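PDB 3DCI: arylesterase from Agrobacterium tumefaciens, which probably hydrolyses ester bonds, as other members of the SGNH (GDSL-like) hydrolase family do, and binds zinc. Local coordinates for residues L151-V159 against S175-A186. Sequence-based numbering, arbitrary orientation.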
loop_
_atom_site.group_PDB
_atom_site.type_symbol
_atom_site.label_atom_id
_atom_site.label_comp_id
_atom_site.label_asym_id
_atom_site.label_seq_id
_atom_site.Cartn_x
_atom_site.Cartn_y
_atom_site.Cartn_z
ATOM N N LEU A 151 -25.778 13.322 -1.833
ATOM C CA LEU A 151 -26.230 14.015 -0.659
ATOM C C LEU A 151 -25.136 13.869 0.390
ATOM O O LEU A 151 -24.804 12.759 0.795
ATOM C CB LEU A 151 -27.537 13.418 -0.191
ATOM C CG LEU A 151 -28.159 13.918 1.117
ATOM C CD1 LEU A 151 -28.420 15.442 1.122
ATOM C CD2 LEU A 151 -29.458 13.115 1.388
ATOM N N ILE A 152 -24.546 15.014 0.751
ATOM C CA ILE A 152 -23.490 15.144 1.743
ATOM C C ILE A 152 -24.208 15.403 3.063
ATOM O O ILE A 152 -24.975 16.330 3.141
ATOM C CB ILE A 152 -22.563 16.353 1.375
ATOM C CG1 ILE A 152 -21.781 16.038 0.093
ATOM C CG2 ILE A 152 -21.596 16.711 2.506
ATOM C CD1 ILE A 152 -21.082 17.292 -0.541
ATOM N N VAL A 153 -23.970 14.547 4.069
ATOM C CA VAL A 153 -24.598 14.639 5.361
ATOM C C VAL A 153 -23.575 14.926 6.475
ATOM O O VAL A 153 -22.605 14.172 6.669
ATOM C CB VAL A 153 -25.369 13.372 5.669
ATOM C CG1 VAL A 153 -26.057 13.496 7.050
ATOM C CG2 VAL A 153 -26.436 13.103 4.569
ATOM N N ALA A 154 -23.778 16.029 7.191
ATOM C CA ALA A 154 -22.914 16.348 8.317
ATOM C C ALA A 154 -23.412 15.522 9.496
ATOM O O ALA A 154 -24.615 15.504 9.749
ATOM C CB ALA A 154 -22.953 17.854 8.643
ATOM N N PRO A 155 -22.499 14.818 10.203
ATOM C CA PRO A 155 -22.914 14.045 11.353
ATOM C C PRO A 155 -23.250 14.967 12.516
ATOM O O PRO A 155 -22.776 16.105 12.559
ATOM C CB PRO A 155 -21.668 13.196 11.659
ATOM C CG PRO A 155 -20.539 14.028 11.224
ATOM C CD PRO A 155 -21.042 14.723 9.984
ATOM N N PRO A 156 -24.065 14.503 13.459
ATOM C CA PRO A 156 -24.355 15.375 14.595
ATOM C C PRO A 156 -23.065 15.675 15.348
ATOM O O PRO A 156 -22.216 14.801 15.425
ATOM C CB PRO A 156 -25.291 14.535 15.459
ATOM C CG PRO A 156 -25.830 13.490 14.530
ATOM C CD PRO A 156 -24.739 13.201 13.578
ATOM N N PRO A 157 -22.894 16.913 15.857
ATOM C CA PRO A 157 -21.665 17.253 16.557
ATOM C C PRO A 157 -21.452 16.473 17.847
ATOM O O PRO A 157 -22.416 15.994 18.469
ATOM C CB PRO A 157 -21.819 18.746 16.855
ATOM C CG PRO A 157 -23.258 19.021 16.760
ATOM C CD PRO A 157 -23.814 18.052 15.774
ATOM N N CYS A 158 -20.188 16.364 18.249
ATOM C CA CYS A 158 -19.837 15.780 19.533
ATOM C C CYS A 158 -20.328 16.639 20.709
ATOM O O CYS A 158 -20.552 17.841 20.577
ATOM C CB CYS A 158 -18.319 15.578 19.619
ATOM S SG CYS A 158 -17.750 14.401 18.364
ATOM N N VAL A 159 -20.498 15.994 21.855
ATOM C CA VAL A 159 -20.886 16.688 23.067
ATOM C C VAL A 159 -19.986 16.204 24.182
ATOM O O VAL A 159 -19.172 15.317 23.968
ATOM C CB VAL A 159 -22.382 16.461 23.409
ATOM C CG1 VAL A 159 -23.281 17.071 22.309
ATOM C CG2 VAL A 159 -22.674 14.998 23.636
ATOM N N SER A 175 -16.107 19.707 15.510
ATOM C CA SER A 175 -17.234 18.928 15.009
ATOM C C SER A 175 -18.393 19.830 14.561
ATOM O O SER A 175 -19.133 19.481 13.641
ATOM C CB SER A 175 -17.728 17.954 16.074
ATOM O OG SER A 175 -18.308 18.642 17.172
HETATM N N MSE A 176 -18.530 20.986 15.227
HETATM C CA MSE A 176 -19.595 21.944 14.937
HETATM C C MSE A 176 -19.329 22.724 13.650
HETATM O O MSE A 176 -20.226 23.387 13.112
HETATM C CB MSE A 176 -19.753 22.925 16.104
HETATM C CG MSE A 176 -20.364 22.334 17.377
HETATM SE SE MSE A 176 -20.438 23.699 18.755
HETATM C CE MSE A 176 -21.399 22.737 20.164
ATOM N N ARG A 177 -18.099 22.659 13.152
ATOM C CA ARG A 177 -17.738 23.294 11.893
ATOM C C ARG A 177 -18.127 22.448 10.674
ATOM O O ARG A 177 -18.104 22.935 9.545
ATOM C CB ARG A 177 -16.228 23.579 11.828
ATOM C CG ARG A 177 -15.679 24.637 12.801
ATOM C CD ARG A 177 -14.136 24.709 12.657
ATOM N NE ARG A 177 -13.721 25.271 11.360
ATOM C CZ ARG A 177 -12.525 25.099 10.771
ATOM N NH1 ARG A 177 -11.563 24.358 11.335
ATOM N NH2 ARG A 177 -12.277 25.680 9.591
ATOM N N LEU A 178 -18.448 21.175 10.884
ATOM C CA LEU A 178 -18.708 20.284 9.763
ATOM C C LEU A 178 -19.957 20.699 8.982
ATOM O O LEU A 178 -19.935 20.699 7.748
ATOM C CB LEU A 178 -18.802 18.818 10.215
ATOM C CG LEU A 178 -17.511 18.194 10.754
ATOM C CD1 LEU A 178 -17.745 16.756 11.267
ATOM C CD2 LEU A 178 -16.409 18.192 9.701
ATOM N N ALA A 179 -21.029 21.071 9.678
ATOM C CA ALA A 179 -22.273 21.487 9.002
ATOM C C ALA A 179 -22.048 22.679 8.043
ATOM O O ALA A 179 -22.261 22.541 6.833
ATOM C CB ALA A 179 -23.361 21.790 9.994
ATOM N N PRO A 180 -21.576 23.827 8.561
ATOM C CA PRO A 180 -21.387 24.960 7.652
ATOM C C PRO A 180 -20.341 24.728 6.565
ATOM O O PRO A 180 -20.514 25.237 5.461
ATOM C CB PRO A 180 -20.965 26.109 8.588
ATOM C CG PRO A 180 -20.476 25.449 9.812
ATOM C CD PRO A 180 -21.245 24.183 9.953
ATOM N N LEU A 181 -19.272 23.984 6.855
ATOM C CA LEU A 181 -18.265 23.709 5.827
ATOM C C LEU A 181 -18.808 22.762 4.752
ATOM O O LEU A 181 -18.528 22.940 3.558
ATOM C CB LEU A 181 -16.958 23.142 6.429
ATOM C CG LEU A 181 -16.080 24.108 7.254
ATOM C CD1 LEU A 181 -14.912 23.367 7.916
ATOM C CD2 LEU A 181 -15.565 25.280 6.407
ATOM N N TYR A 182 -19.538 21.730 5.181
ATOM C CA TYR A 182 -20.141 20.778 4.235
ATOM C C TYR A 182 -21.239 21.432 3.410
ATOM O O TYR A 182 -21.404 21.119 2.240
ATOM C CB TYR A 182 -20.737 19.571 4.961
ATOM C CG TYR A 182 -19.779 18.501 5.426
ATOM C CD1 TYR A 182 -18.397 18.698 5.437
ATOM C CD2 TYR A 182 -20.268 17.322 5.944
ATOM C CE1 TYR A 182 -17.542 17.708 5.889
ATOM C CE2 TYR A 182 -19.411 16.323 6.409
ATOM C CZ TYR A 182 -18.063 16.527 6.383
ATOM O OH TYR A 182 -17.255 15.530 6.853
ATOM N N ARG A 183 -22.008 22.308 4.036
ATOM C CA ARG A 183 -23.019 23.086 3.323
ATOM C C ARG A 183 -22.389 23.887 2.212
ATOM O O ARG A 183 -22.879 23.878 1.086
ATOM C CB ARG A 183 -23.745 24.011 4.279
ATOM C CG ARG A 183 -24.953 24.744 3.676
ATOM C CD ARG A 183 -25.531 25.728 4.695
ATOM N NE ARG A 183 -26.568 25.087 5.495
ATOM C CZ ARG A 183 -26.465 24.743 6.780
ATOM N NH1 ARG A 183 -27.496 24.136 7.369
ATOM N NH2 ARG A 183 -25.370 24.998 7.499
ATOM N N LYS A 184 -21.303 24.582 2.530
ATOM C CA LYS A 184 -20.637 25.450 1.564
ATOM C C LYS A 184 -20.010 24.612 0.467
ATOM O O LYS A 184 -20.087 24.993 -0.705
ATOM C CB LYS A 184 -19.607 26.360 2.229
ATOM C CG LYS A 184 -20.223 27.436 3.104
ATOM C CD LYS A 184 -19.187 28.505 3.512
ATOM C CE LYS A 184 -19.861 29.842 3.905
ATOM N NZ LYS A 184 -20.545 29.687 5.214
ATOM N N LEU A 185 -19.463 23.442 0.827
ATOM C CA LEU A 185 -18.913 22.525 -0.165
ATOM C C LEU A 185 -19.971 21.993 -1.139
ATOM O O LEU A 185 -19.737 21.943 -2.350
ATOM C CB LEU A 185 -18.184 21.352 0.511
ATOM C CG LEU A 185 -17.549 20.324 -0.433
ATOM C CD1 LEU A 185 -16.382 20.930 -1.170
ATOM C CD2 LEU A 185 -17.141 18.992 0.308
ATOM N N ALA A 186 -21.124 21.582 -0.601
ATOM C CA ALA A 186 -22.229 21.085 -1.408
ATOM C C ALA A 186 -22.716 22.164 -2.377
ATOM O O ALA A 186 -22.914 21.879 -3.540
ATOM C CB ALA A 186 -23.367 20.598 -0.497
HETATM O O HOH W 1 -20.117 16.650 13.698
#
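Tyr182 packs against the strand, its CD2 touching both Ile152 and Ala154 obliquely. Ile152 CG2 comes to 3.7 Å from Tyr182 CD2, while the other branch of the isoleucine, extended to CD1 (chi2 167°), runs on to the methyl of Ala186. Ala154, small enough for close approach, sets its CB 3.7 Å from Ala179 CA. The carbonyl oxygen of Val153 meets the ring at its edge, 3.9 Å from Tyr182 CE2, and the phenol OH is hydrogen-bonded to Leu109 O, which fixes the far end of the ring. This is helix-on-sheet packing in the α/β/α sandwich of an SGNH hydrolase: residues 151-154 and 178-186, parts of strand 149-154 and helix 178-189, run nearly antiparallel with axes 8.0 Å apart at closest, and helix 122-138 flanks Tyr182 and Leu178. Just past the strand, Pro155 CG lies 3.9 Å from Leu178 CD1, the side chains crossing at about a right angle; then polar links take over. A water bridges Pro155 O and Ser175 O, and Cys158 N reaches Ser175 OG at 3.1 Å through a bent bond (140°); Ser175 OG also bonds Ile172 O. At the more exposed margin, selenomethionine Met176, in one of two conformers, brings CG near Pro157 CB.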